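Local coordinates for protein diguanylate cyclase with PAS/PAC sensor (Marinobacter aquaeolei, PDB 3H9W) that probably makes cyclic di-GMP from two GTP molecules through its GGDEF domain, the part described here being the N-terminal PAS sensor domain, at residues A[69-74]-A[79-84]; A[31-36]-A[41-46]; A[5-10]-A[14-19]; A[57-60]-A[65-68]. All blocks are in the same frame, centred on the assembly; numbering follows the deposited sequence.

Contact 1: residues A[69-74]-A[79-84]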
loop_
_atom_site.group_PDB
_atom_site.type_symbol
_atom_site.label_atom_id
_atom_site.label_comp_id
_atom_site.label_asym_id
_atom_site.label_seq_id
_atom_site.Cartn_x
_atom_site.Cartn_y
_atom_site.Cartn_z
ATOM N N ASP A 69 -0.333 -6.780 -11.754
ATOM C CA ASP A 69 0.905 -7.540 -11.685
ATOM C C ASP A 69 1.553 -7.440 -13.056
ATOM O O ASP A 69 0.905 -7.694 -14.071
ATOM C CB ASP A 69 0.620 -9.015 -11.376
ATOM C CG ASP A 69 0.152 -9.242 -9.954
ATOM O OD1 ASP A 69 -0.212 -8.257 -9.277
ATOM O OD2 ASP A 69 0.149 -10.412 -9.516
ATOM N N TYR A 70 2.825 -7.062 -13.092
ATOM C CA TYR A 70 3.522 -6.948 -14.363
ATOM C C TYR A 70 5.030 -7.062 -14.199
ATOM O O TYR A 70 5.569 -7.026 -13.083
ATOM C CB TYR A 70 3.186 -5.611 -15.043
ATOM C CG TYR A 70 3.486 -4.418 -14.176
ATOM C CD1 TYR A 70 2.507 -3.869 -13.346
ATOM C CD2 TYR A 70 4.773 -3.880 -14.123
ATOM C CE1 TYR A 70 2.805 -2.818 -12.482
ATOM C CE2 TYR A 70 5.077 -2.823 -13.259
ATOM C CZ TYR A 70 4.086 -2.305 -12.440
ATOM O OH TYR A 70 4.396 -1.292 -11.555
ATOM N N ARG A 71 5.703 -7.209 -15.333
ATOM C CA ARG A 71 7.144 -7.320 -15.368
ATOM C C ARG A 71 7.727 -5.929 -15.548
ATOM O O ARG A 71 7.539 -5.291 -16.590
ATOM C CB ARG A 71 7.562 -8.237 -16.526
ATOM C CG ARG A 71 7.198 -9.700 -16.286
ATOM C CD ARG A 71 6.917 -10.453 -17.576
ATOM N NE ARG A 71 5.659 -10.035 -18.205
ATOM C CZ ARG A 71 5.174 -10.574 -19.322
ATOM N NH1 ARG A 71 5.839 -11.550 -19.931
ATOM N NH2 ARG A 71 4.038 -10.132 -19.838
ATOM N N ALA A 72 8.409 -5.447 -14.515
ATOM C CA ALA A 72 9.030 -4.132 -14.557
ATOM C C ALA A 72 10.409 -4.293 -15.167
ATOM O O ALA A 72 11.053 -5.330 -15.006
ATOM C CB ALA A 72 9.150 -3.552 -13.135
ATOM N N LEU A 73 10.859 -3.264 -15.865
ATOM C CA LEU A 73 12.159 -3.289 -16.521
ATOM C C LEU A 73 13.260 -2.745 -15.625
ATOM O O LEU A 73 13.202 -1.596 -15.185
ATOM C CB LEU A 73 12.097 -2.459 -17.808
ATOM C CG LEU A 73 13.382 -2.351 -18.626
ATOM C CD1 LEU A 73 13.794 -3.734 -19.121
ATOM C CD2 LEU A 73 13.161 -1.409 -19.794
ATOM N N HIS A 74 14.257 -3.576 -15.348
ATOM C CA HIS A 74 15.392 -3.167 -14.535
ATOM C C HIS A 74 16.309 -2.387 -15.475
ATOM O O HIS A 74 16.292 -2.625 -16.686
ATOM C CB HIS A 74 16.111 -4.407 -13.996
ATOM C CG HIS A 74 17.209 -4.099 -13.029
ATOM N ND1 HIS A 74 18.399 -3.521 -13.412
ATOM C CD2 HIS A 74 17.294 -4.292 -11.692
ATOM C CE1 HIS A 74 19.173 -3.371 -12.352
ATOM N NE2 HIS A 74 18.526 -3.830 -11.296
ATOM N N TYR A 79 13.906 -8.329 -16.425
ATOM C CA TYR A 79 12.589 -8.011 -15.888
ATOM C C TYR A 79 12.369 -8.497 -14.464
ATOM O O TYR A 79 12.840 -9.570 -14.084
ATOM C CB TYR A 79 11.521 -8.608 -16.805
ATOM C CG TYR A 79 11.442 -7.897 -18.133
ATOM C CD1 TYR A 79 10.952 -6.602 -18.208
ATOM C CD2 TYR A 79 11.896 -8.501 -19.305
ATOM C CE1 TYR A 79 10.918 -5.917 -19.408
ATOM C CE2 TYR A 79 11.863 -7.818 -20.520
ATOM C CZ TYR A 79 11.373 -6.527 -20.557
ATOM O OH TYR A 79 11.338 -5.821 -21.735
ATOM N N VAL A 80 11.644 -7.696 -13.685
ATOM C CA VAL A 80 11.325 -8.034 -12.304
ATOM C C VAL A 80 9.808 -7.965 -12.125
ATOM O O VAL A 80 9.182 -6.954 -12.441
ATOM C CB VAL A 80 11.977 -7.043 -11.305
ATOM C CG1 VAL A 80 11.621 -7.433 -9.862
ATOM C CG2 VAL A 80 13.479 -7.027 -11.498
ATOM N N TRP A 81 9.228 -9.052 -11.625
ATOM C CA TRP A 81 7.796 -9.123 -11.392
ATOM C C TRP A 81 7.396 -8.230 -10.232
ATOM O O TRP A 81 7.872 -8.399 -9.107
ATOM C CB TRP A 81 7.373 -10.557 -11.088
ATOM C CG TRP A 81 7.116 -11.357 -12.319
ATOM C CD1 TRP A 81 7.933 -12.300 -12.880
ATOM C CD2 TRP A 81 5.959 -11.278 -13.158
ATOM N NE1 TRP A 81 7.351 -12.818 -14.013
ATOM C CE2 TRP A 81 6.138 -12.208 -14.208
ATOM C CE3 TRP A 81 4.783 -10.511 -13.123
ATOM C CZ2 TRP A 81 5.185 -12.391 -15.219
ATOM C CZ3 TRP A 81 3.834 -10.693 -14.129
ATOM C CH2 TRP A 81 4.043 -11.629 -15.163
ATOM N N ILE A 82 6.499 -7.296 -10.515
ATOM C CA ILE A 82 6.032 -6.349 -9.519
ATOM C C ILE A 82 4.511 -6.283 -9.442
ATOM O O ILE A 82 3.810 -6.498 -10.431
ATOM C CB ILE A 82 6.593 -4.930 -9.835
ATOM C CG1 ILE A 82 8.053 -4.850 -9.374
ATOM C CG2 ILE A 82 5.732 -3.849 -9.181
ATOM C CD1 ILE A 82 8.670 -3.477 -9.489
ATOM N N ARG A 83 4.015 -6.013 -8.241
ATOM C CA ARG A 83 2.593 -5.843 -8.008
ATOM C C ARG A 83 2.470 -4.386 -7.589
ATOM O O ARG A 83 3.101 -3.958 -6.626
ATOM C CB ARG A 83 2.087 -6.745 -6.873
ATOM C CG ARG A 83 0.624 -6.467 -6.456
ATOM C CD ARG A 83 0.044 -7.632 -5.652
ATOM N NE ARG A 83 0.072 -8.842 -6.469
ATOM C CZ ARG A 83 0.502 -10.032 -6.063
ATOM N NH1 ARG A 83 0.943 -10.205 -4.822
ATOM N NH2 ARG A 83 0.535 -11.039 -6.925
ATOM N N ASP A 84 1.678 -3.626 -8.332
ATOM C CA ASP A 84 1.469 -2.219 -8.031
ATOM C C ASP A 84 0.053 -2.143 -7.452
ATOM O O ASP A 84 -0.903 -2.610 -8.076
ATOM C CB ASP A 84 1.596 -1.406 -9.327
ATOM C CG ASP A 84 1.686 0.089 -9.090
ATOM O OD1 ASP A 84 1.806 0.520 -7.927
ATOM O OD2 ASP A 84 1.646 0.842 -10.089
#
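Asp-69 to Leu-73 pairs with Tyr-79 to Arg-83 as an antiparallel beta hairpin of the PAS fold, at the edge of its five-stranded sheet. Four backbone hydrogen bonds lace it, two between Tyr-70 and Ile-82 and two between Ala-72 and Val-80; the straightest runs from Ile-82 N to Tyr-70 O, 2.7 Å.

On the sheet face of Asp-69, Arg-71 and Trp-81 lies a side-on salt bridge. Arg-83 NE meets Asp-69 OD1 at 2.9 Å and Arg-83 NH2 meets Asp-69 OD2 at 2.7 Å, both on the syn side of a carboxylate turned 36° from the guanidinium. Arg-83 NH2 has a second salt bridge, to Glu-109. A leucine in place of Arg-83 would probably leave the Asp-69 carboxylate without its mate and free to turn.

Apolar contacts occur on both faces. Ala-72 CB meets Ile-82 CD1 beneath helix 22-27, and the Tyr-70 ring packs through CZ on Ile-82 CG2, 4.0 Å, its OH hydrogen-bonded to Trp-40. On the face of Asp-69 and Trp-81, Leu-73 CD1 touches Tyr-79 CE1. Arg-71, its NE held by Asp-48, bends at chi3 (-71°), bringing the guanidinium within 4° of the indole plane of Trp-81. Its CG lies over the six-membered ring as a CH-pi contact, 3.5 Å from the centroid.

Contact 2: residues A[31-36]-A[41-46]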
loop_
_atom_site.group_PDB
_atom_site.type_symbol
_atom_site.label_atom_id
_atom_site.label_comp_id
_atom_site.label_asym_id
_atom_site.label_seq_id
_atom_site.Cartn_x
_atom_site.Cartn_y
_atom_site.Cartn_z
ATOM N N GLN A 31 16.848 6.665 -8.139
ATOM C CA GLN A 31 15.579 7.027 -7.531
ATOM C C GLN A 31 15.046 8.330 -8.120
ATOM O O GLN A 31 13.856 8.451 -8.422
ATOM C CB GLN A 31 15.743 7.163 -6.014
ATOM C CG GLN A 31 14.534 7.744 -5.294
ATOM C CD GLN A 31 14.768 7.902 -3.802
ATOM O OE1 GLN A 31 15.909 8.019 -3.354
ATOM N NE2 GLN A 31 13.688 7.920 -3.028
ATOM N N GLY A 32 15.933 9.300 -8.306
ATOM C CA GLY A 32 15.510 10.583 -8.844
ATOM C C GLY A 32 15.031 10.563 -10.286
ATOM O O GLY A 32 14.481 11.556 -10.767
ATOM N N SER A 33 15.231 9.440 -10.976
ATOM C CA SER A 33 14.829 9.309 -12.379
ATOM C C SER A 33 13.334 9.049 -12.561
ATOM O O SER A 33 12.806 9.163 -13.669
ATOM C CB SER A 33 15.606 8.175 -13.051
ATOM O OG SER A 33 15.110 6.915 -12.620
ATOM N N TRP A 34 12.655 8.682 -11.483
ATOM C CA TRP A 34 11.222 8.425 -11.560
ATOM C C TRP A 34 10.489 9.754 -11.454
ATOM O O TRP A 34 10.087 10.167 -10.369
ATOM C CB TRP A 34 10.802 7.477 -10.437
ATOM C CG TRP A 34 11.367 6.101 -10.608
ATOM C CD1 TRP A 34 12.629 5.683 -10.290
ATOM C CD2 TRP A 34 10.705 4.976 -11.192
ATOM N NE1 TRP A 34 12.794 4.358 -10.642
ATOM C CE2 TRP A 34 11.627 3.901 -11.197
ATOM C CE3 TRP A 34 9.422 4.769 -11.716
ATOM C CZ2 TRP A 34 11.298 2.632 -11.701
ATOM C CZ3 TRP A 34 9.095 3.510 -12.216
ATOM C CH2 TRP A 34 10.033 2.458 -12.206
ATOM N N LYS A 35 10.324 10.415 -12.598
ATOM C CA LYS A 35 9.677 11.724 -12.670
ATOM C C LYS A 35 8.163 11.717 -12.872
ATOM O O LYS A 35 7.452 12.508 -12.250
ATOM C CB LYS A 35 10.330 12.551 -13.785
ATOM C CG LYS A 35 11.770 12.949 -13.499
ATOM C CD LYS A 35 11.829 14.002 -12.402
ATOM C CE LYS A 35 13.253 14.447 -12.135
ATOM N NZ LYS A 35 13.320 15.402 -10.998
ATOM N N SER A 36 7.665 10.844 -13.742
ATOM C CA SER A 36 6.227 10.786 -13.995
ATOM C C SER A 36 5.740 9.403 -14.401
ATOM O O SER A 36 6.519 8.454 -14.527
ATOM C CB SER A 36 5.837 11.762 -15.107
ATOM O OG SER A 36 6.261 11.275 -16.371
ATOM N N ALA A 41 5.436 3.774 -17.123
ATOM C CA ALA A 41 4.925 3.080 -18.307
ATOM C C ALA A 41 6.035 2.570 -19.226
ATOM O O ALA A 41 5.913 1.505 -19.838
ATOM C CB ALA A 41 3.989 4.013 -19.088
ATOM N N THR A 42 7.116 3.333 -19.327
ATOM C CA THR A 42 8.233 2.948 -20.181
ATOM C C THR A 42 9.041 1.786 -19.614
ATOM O O THR A 42 9.434 0.881 -20.345
ATOM C CB THR A 42 9.166 4.151 -20.419
ATOM O OG1 THR A 42 8.477 5.131 -21.207
ATOM C CG2 THR A 42 10.436 3.722 -21.143
ATOM N N ARG A 43 9.275 1.814 -18.307
ATOM C CA ARG A 43 10.062 0.784 -17.635
ATOM C C ARG A 43 9.210 -0.437 -17.315
ATOM O O ARG A 43 9.081 -0.851 -16.160
ATOM C CB ARG A 43 10.663 1.386 -16.367
ATOM C CG ARG A 43 11.569 2.557 -16.701
ATOM C CD ARG A 43 11.946 3.401 -15.493
ATOM N NE ARG A 43 12.748 4.545 -15.922
ATOM C CZ ARG A 43 13.226 5.478 -15.108
ATOM N NH1 ARG A 43 12.989 5.413 -13.803
ATOM N NH2 ARG A 43 13.947 6.476 -15.605
HETATM N N MSE A 44 8.656 -1.030 -18.365
HETATM C CA MSE A 44 7.778 -2.174 -18.225
HETATM C C MSE A 44 7.914 -3.090 -19.439
HETATM O O MSE A 44 8.279 -2.646 -20.527
HETATM C CB MSE A 44 6.343 -1.656 -18.110
HETATM C CG MSE A 44 5.305 -2.670 -17.709
HETATM SE SE MSE A 44 3.570 -1.825 -17.702
HETATM C CE MSE A 44 3.810 -0.646 -16.168
ATOM N N HIS A 45 7.624 -4.369 -19.241
ATOM C CA HIS A 45 7.694 -5.362 -20.313
ATOM C C HIS A 45 6.725 -4.951 -21.427
ATOM O O HIS A 45 5.624 -4.470 -21.152
ATOM C CB HIS A 45 7.314 -6.727 -19.745
ATOM C CG HIS A 45 7.566 -7.867 -20.680
ATOM N ND1 HIS A 45 6.836 -8.060 -21.831
ATOM C CD2 HIS A 45 8.465 -8.878 -20.627
ATOM C CE1 HIS A 45 7.272 -9.144 -22.449
ATOM N NE2 HIS A 45 8.260 -9.659 -21.740
ATOM N N PRO A 46 7.122 -5.128 -22.704
ATOM C CA PRO A 46 6.256 -4.756 -23.828
ATOM C C PRO A 46 4.866 -5.397 -23.854
ATOM O O PRO A 46 3.899 -4.754 -24.257
ATOM C CB PRO A 46 7.099 -5.127 -25.060
ATOM C CG PRO A 46 7.984 -6.230 -24.560
ATOM C CD PRO A 46 8.383 -5.718 -23.191
#
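Two groups hold Ser-33 OG: Arg-43 NH1 donates to it at 2.9 Å, with a moderately bent N-H...O angle of 140°, and a second bond links the same hydroxyl to the carbonyl of Pro-30. The oxygen is tilted from the guanidinium plane of the arginine. Arg-43 NH2 also comes within 3.2 Å of Ser-33 OG.

The same NH1 reaches over a face of Trp-34, 3.3 Å from Trp-34 CE2. The guanidinium stands upright on the indole, the two planes 90° apart, and presents an edge to it. This is a cation-pi contact, with Arg-43 CZ 4.6 Å from the centroid of the five-membered ring. Arg-43 is extended from CG to NE (chi3 -177°), which lays its CD over the six-membered ring, 4.1 Å from that centroid, as a CH-pi contact.

In the PAS fold these segments bracket the short helix 37-42: Ser-36 N-caps it and Arg-43 follows its end, so the bridge ties the loop before the helix to the chain leaving it. Trp-34 packs on Ile-23 and Leu-27 of helix 22-27, which probably helps to hold the indole under the guanidinium. Trp-29 makes a further cation-pi contact with Arg-43, whose backbone is bonded to Leu-73 of the sheet's edge strand.

Contact 3: residues A[5-10]-A[14-19]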
loop_
_atom_site.group_PDB
_atom_site.type_symbol
_atom_site.label_atom_id
_atom_site.label_comp_id
_atom_site.label_asym_id
_atom_site.label_seq_id
_atom_site.Cartn_x
_atom_site.Cartn_y
_atom_site.Cartn_z
ATOM N N ILE A 5 7.685 -0.572 -1.718
ATOM C CA ILE A 5 8.122 0.718 -2.218
ATOM C C ILE A 5 6.948 1.674 -2.258
ATOM O O ILE A 5 6.033 1.511 -3.066
ATOM C CB ILE A 5 8.696 0.599 -3.643
ATOM C CG1 ILE A 5 9.834 -0.424 -3.654
ATOM C CG2 ILE A 5 9.202 1.955 -4.107
ATOM C CD1 ILE A 5 10.199 -0.916 -5.037
ATOM N N PRO A 6 6.952 2.683 -1.376
ATOM C CA PRO A 6 5.866 3.660 -1.336
ATOM C C PRO A 6 6.009 4.680 -2.458
ATOM O O PRO A 6 7.123 4.994 -2.882
ATOM C CB PRO A 6 6.029 4.290 0.045
ATOM C CG PRO A 6 7.525 4.298 0.215
ATOM C CD PRO A 6 7.917 2.916 -0.284
ATOM N N TRP A 7 4.880 5.177 -2.949
ATOM C CA TRP A 7 4.894 6.184 -4.004
ATOM C C TRP A 7 3.569 6.939 -4.032
ATOM O O TRP A 7 2.562 6.479 -3.485
ATOM C CB TRP A 7 5.146 5.540 -5.372
ATOM C CG TRP A 7 4.123 4.527 -5.745
ATOM C CD1 TRP A 7 4.186 3.177 -5.538
ATOM C CD2 TRP A 7 2.840 4.786 -6.330
ATOM N NE1 TRP A 7 3.016 2.578 -5.957
ATOM C CE2 TRP A 7 2.175 3.545 -6.446
ATOM C CE3 TRP A 7 2.189 5.949 -6.767
ATOM C CZ2 TRP A 7 0.891 3.433 -6.972
ATOM C CZ3 TRP A 7 0.911 5.839 -7.293
ATOM C CH2 TRP A 7 0.274 4.585 -7.392
ATOM N N LYS A 8 3.588 8.097 -4.680
ATOM C CA LYS A 8 2.412 8.940 -4.817
ATOM C C LYS A 8 2.536 9.697 -6.125
ATOM O O LYS A 8 3.635 10.119 -6.507
ATOM C CB LYS A 8 2.309 9.943 -3.668
ATOM C CG LYS A 8 1.075 10.839 -3.754
ATOM C CD LYS A 8 1.068 11.890 -2.656
ATOM C CE LYS A 8 -0.208 12.721 -2.688
ATOM N NZ LYS A 8 -0.224 13.740 -1.605
ATOM N N ILE A 9 1.408 9.856 -6.806
ATOM C CA ILE A 9 1.348 10.557 -8.084
ATOM C C ILE A 9 0.330 11.692 -8.039
ATOM O O ILE A 9 -0.807 11.500 -7.603
ATOM C CB ILE A 9 0.924 9.607 -9.230
ATOM C CG1 ILE A 9 2.054 8.629 -9.558
ATOM C CG2 ILE A 9 0.538 10.421 -10.466
ATOM C CD1 ILE A 9 3.171 9.235 -10.356
ATOM N N ASN A 10 0.741 12.870 -8.493
ATOM C CA ASN A 10 -0.148 14.027 -8.546
ATOM C C ASN A 10 -0.994 13.799 -9.793
ATOM O O ASN A 10 -0.474 13.776 -10.902
ATOM C CB ASN A 10 0.676 15.315 -8.679
ATOM C CG ASN A 10 -0.188 16.556 -8.812
ATOM O OD1 ASN A 10 -0.879 16.741 -9.811
ATOM N ND2 ASN A 10 -0.153 17.408 -7.798
HETATM N N MSE A 14 0.341 14.301 -13.240
HETATM C CA MSE A 14 0.721 12.911 -13.464
HETATM C C MSE A 14 2.205 12.718 -13.176
HETATM O O MSE A 14 2.869 11.886 -13.793
HETATM C CB MSE A 14 0.408 12.482 -14.899
HETATM C CG MSE A 14 -1.078 12.381 -15.205
HETATM SE SE MSE A 14 -2.030 11.200 -13.994
HETATM C CE MSE A 14 -1.760 9.526 -14.935
ATOM N N ALA A 15 2.723 13.494 -12.233
ATOM C CA ALA A 15 4.126 13.392 -11.864
ATOM C C ALA A 15 4.252 12.736 -10.493
ATOM O O ALA A 15 3.340 12.819 -9.671
ATOM C CB ALA A 15 4.761 14.775 -11.839
ATOM N N PHE A 16 5.379 12.077 -10.254
ATOM C CA PHE A 16 5.619 11.427 -8.974
ATOM C C PHE A 16 5.935 12.470 -7.911
ATOM O O PHE A 16 6.836 13.290 -8.085
ATOM C CB PHE A 16 6.790 10.447 -9.078
ATOM C CG PHE A 16 6.397 9.074 -9.541
ATOM C CD1 PHE A 16 5.812 8.170 -8.657
ATOM C CD2 PHE A 16 6.606 8.683 -10.860
ATOM C CE1 PHE A 16 5.444 6.896 -9.079
ATOM C CE2 PHE A 16 6.242 7.409 -11.294
ATOM C CZ PHE A 16 5.658 6.514 -10.404
ATOM N N GLU A 17 5.182 12.440 -6.817
ATOM C CA GLU A 17 5.400 13.364 -5.706
ATOM C C GLU A 17 6.592 12.796 -4.935
ATOM O O GLU A 17 7.469 13.526 -4.464
ATOM C CB GLU A 17 4.157 13.407 -4.818
ATOM C CG GLU A 17 3.988 14.682 -4.017
ATOM C CD GLU A 17 2.767 15.478 -4.446
ATOM O OE1 GLU A 17 2.720 15.922 -5.616
ATOM O OE2 GLU A 17 1.848 15.653 -3.618
ATOM N N TYR A 18 6.617 11.474 -4.816
ATOM C CA TYR A 18 7.705 10.793 -4.141
ATOM C C TYR A 18 7.639 9.305 -4.458
ATOM O O TYR A 18 6.600 8.793 -4.880
ATOM C CB TYR A 18 7.633 11.014 -2.618
ATOM C CG TYR A 18 6.428 10.407 -1.925
ATOM C CD1 TYR A 18 6.359 9.036 -1.665
ATOM C CD2 TYR A 18 5.344 11.200 -1.548
ATOM C CE1 TYR A 18 5.236 8.473 -1.050
ATOM C CE2 TYR A 18 4.218 10.647 -0.935
ATOM C CZ TYR A 18 4.169 9.289 -0.690
ATOM O OH TYR A 18 3.052 8.738 -0.101
ATOM N N ILE A 19 8.770 8.637 -4.291
ATOM C CA ILE A 19 8.867 7.202 -4.494
ATOM C C ILE A 19 10.033 6.734 -3.639
ATOM O O ILE A 19 11.111 7.324 -3.669
ATOM C CB ILE A 19 9.072 6.833 -5.994
ATOM C CG1 ILE A 19 9.037 5.310 -6.151
ATOM C CG2 ILE A 19 10.374 7.415 -6.518
ATOM C CD1 ILE A 19 8.913 4.853 -7.597
HETATM O O HOH W 1 2.608 5.847 -0.353
#
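Strand 5-10 runs antiparallel to 15-19, Trp-7 paired with Ile-19 and Ile-9 with Phe-16, as the N-terminal hairpin at one edge of the PAS sheet, and a beta bulge shifts the register by one residue between Lys-8 and Ile-9. There Lys-8 takes two separate partners: its N donates to Tyr-18 O at 3.1 Å, while its O accepts from Glu-17 N at 2.8 Å. Beyond the bulge Asn-10 N bonds to Ala-15 O at 2.9 Å.

On one face, Ile-9 lays its CD1 over the ring of Phe-16, and Trp-7 CB comes to that ring's edge. Trp-7 CB also meets Ile-19 CG1, whose neighbour is Ile-5 CG2, 3.9 Å away; helix 22-27 covers Ile-5.

On the other face the fully extended Lys-8 crosses Tyr-18. Its CB sits over the phenol, 3.8 Å from the centroid. With CG placed between the backbone N and the carbonyl carbon (chi1 66°), the Tyr-18 ring turns back across strand 5-10, and a water joins its OH to Trp-7 O. His-87 and Ile-100 of the second subunit also meet this ring. With an alanine at Tyr-18, Lys-8 CB would probably lose its aromatic cover, and His-87 of the second subunit its ring partner.

The long, weak salt bridge between Lys-8 NZ and Glu-17 OE2, 3.5 Å, suggests that charge adds little here beside the backbone bonds and apolar packing.

Contact 4: residues A[57-60]-A[65-68]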
loop_
_atom_site.group_PDB
_atom_site.type_symbol
_atom_site.label_atom_id
_atom_site.label_comp_id
_atom_site.label_asym_id
_atom_site.label_seq_id
_atom_site.Cartn_x
_atom_site.Cartn_y
_atom_site.Cartn_z
ATOM N N VAL A 57 -5.284 3.543 -16.010
ATOM C CA VAL A 57 -5.879 4.816 -16.383
ATOM C C VAL A 57 -7.393 4.774 -16.184
ATOM O O VAL A 57 -7.974 5.651 -15.544
ATOM C CB VAL A 57 -5.580 5.146 -17.857
ATOM C CG1 VAL A 57 -6.426 6.325 -18.313
ATOM C CG2 VAL A 57 -4.110 5.470 -18.017
ATOM N N LYS A 58 -8.023 3.742 -16.730
ATOM C CA LYS A 58 -9.471 3.580 -16.626
ATOM C C LYS A 58 -9.946 3.519 -15.177
ATOM O O LYS A 58 -10.910 4.185 -14.806
ATOM C CB LYS A 58 -9.906 2.309 -17.359
ATOM C CG LYS A 58 -11.417 2.084 -17.392
ATOM C CD LYS A 58 -12.133 3.176 -18.179
ATOM C CE LYS A 58 -13.626 2.899 -18.275
ATOM N NZ LYS A 58 -14.249 2.817 -16.924
ATOM N N GLN A 59 -9.275 2.717 -14.357
ATOM C CA GLN A 59 -9.661 2.588 -12.959
ATOM C C GLN A 59 -9.437 3.870 -12.172
ATOM O O GLN A 59 -10.264 4.246 -11.335
ATOM C CB GLN A 59 -8.905 1.424 -12.309
ATOM C CG GLN A 59 -9.222 0.080 -12.951
ATOM C CD GLN A 59 -10.705 -0.240 -12.919
ATOM O OE1 GLN A 59 -11.291 -0.417 -11.853
ATOM N NE2 GLN A 59 -11.322 -0.301 -14.091
ATOM N N SER A 60 -8.321 4.541 -12.436
ATOM C CA SER A 60 -8.006 5.789 -11.751
ATOM C C SER A 60 -9.044 6.867 -12.065
ATOM O O SER A 60 -9.550 7.533 -11.162
ATOM C CB SER A 60 -6.615 6.278 -12.158
ATOM O OG SER A 60 -5.611 5.379 -11.713
ATOM N N ASP A 65 -10.052 1.957 -6.646
ATOM C CA ASP A 65 -8.757 1.400 -6.260
ATOM C C ASP A 65 -8.505 0.176 -7.103
ATOM O O ASP A 65 -9.436 -0.540 -7.456
ATOM C CB ASP A 65 -8.750 1.002 -4.790
ATOM C CG ASP A 65 -8.703 2.193 -3.877
ATOM O OD1 ASP A 65 -8.918 3.324 -4.368
ATOM O OD2 ASP A 65 -8.452 1.995 -2.676
ATOM N N HIS A 66 -7.246 -0.074 -7.427
ATOM C CA HIS A 66 -6.924 -1.222 -8.255
ATOM C C HIS A 66 -5.508 -1.694 -7.998
ATOM O O HIS A 66 -4.758 -1.072 -7.246
ATOM C CB HIS A 66 -7.076 -0.839 -9.730
ATOM C CG HIS A 66 -6.352 0.419 -10.095
ATOM N ND1 HIS A 66 -6.795 1.668 -9.712
ATOM C CD2 HIS A 66 -5.187 0.621 -10.755
ATOM C CE1 HIS A 66 -5.932 2.583 -10.119
ATOM N NE2 HIS A 66 -4.947 1.973 -10.754
ATOM N N GLU A 67 -5.149 -2.804 -8.633
ATOM C CA GLU A 67 -3.809 -3.360 -8.508
ATOM C C GLU A 67 -3.515 -4.133 -9.785
ATOM O O GLU A 67 -4.432 -4.623 -10.437
ATOM C CB GLU A 67 -3.717 -4.296 -7.299
ATOM C CG GLU A 67 -4.498 -5.584 -7.447
ATOM C CD GLU A 67 -4.248 -6.547 -6.296
ATOM O OE1 GLU A 67 -4.624 -6.213 -5.158
ATOM O OE2 GLU A 67 -3.672 -7.631 -6.537
ATOM N N ALA A 68 -2.239 -4.221 -10.146
ATOM C CA ALA A 68 -1.827 -4.934 -11.348
ATOM C C ALA A 68 -0.483 -5.608 -11.148
ATOM O O ALA A 68 0.390 -5.088 -10.450
ATOM C CB ALA A 68 -1.743 -3.964 -12.540
HETATM O O HOH W 2 -10.158 -2.612 -9.727
HETATM O O HOH W 3 -3.087 3.796 -11.486
#
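His-66 has the most surface buried here, its imidazole wedged against the C-terminal part of helix 46-61 where the chain turns back into strand 66-73. This is a helix-to-strand connection of the PAS fold, with the helix lying against the edge strand that follows it.

Gln-59 supplies the next largest share. Its CB lies over one face of the imidazole, 3.4 Å from His-66 ND1 and 3.7 Å from the ring centroid, a CH-pi contact offset toward the rim. The chain then bends at chi2 (-57°), which takes the amide past the ring instead of onto it: the amide and imidazole planes stand 82° apart. Gln-59 OE1 accepts from a water that also donates to Asp-65 O, so the amide reaches the residue just before strand 66-73 through a water.

Ser-60 is the next residue of the helix. Its OG sits 3.2 Å from His-66 CE1, with no direct hydrogen bond between the two side chains; the hydroxyl is bonded to Cys-56 O, one turn back.

Both nitrogens of the buried imidazole have partners. ND1 bonds to the carbonyl of Val-64, which together with the Gln-59 methylene probably fixes the ring's rotation. His-66 also packs on Val-86 of strand 79-90, while Asp-65 touches Pro-6 of the second subunit. At the other end of the ring a second water lies in the imidazole plane, 2.7 Å from His-66 NE2, and donates to Ser-60 OG at 3.0 Å.

Overall arrangement
Contacts 1 and 3 are the two hairpins at opposite edges of the one antiparallel sheet, their centres about 17 Å apart; each pairs backbones and has a buried face and a more polar one. Contacts 2 and 4 bury far less and rest on a few side chains, with a cation over an indole in one and a water-bridged imidazole in the other. Contact 4 is the more buried of these two and shares strand 66-73 with contact 1. Contact 2 links both hairpins, through Arg-43 to Leu-73 and Lys-35 to Phe-16. Contacts 3 and 4 both touch the second subunit.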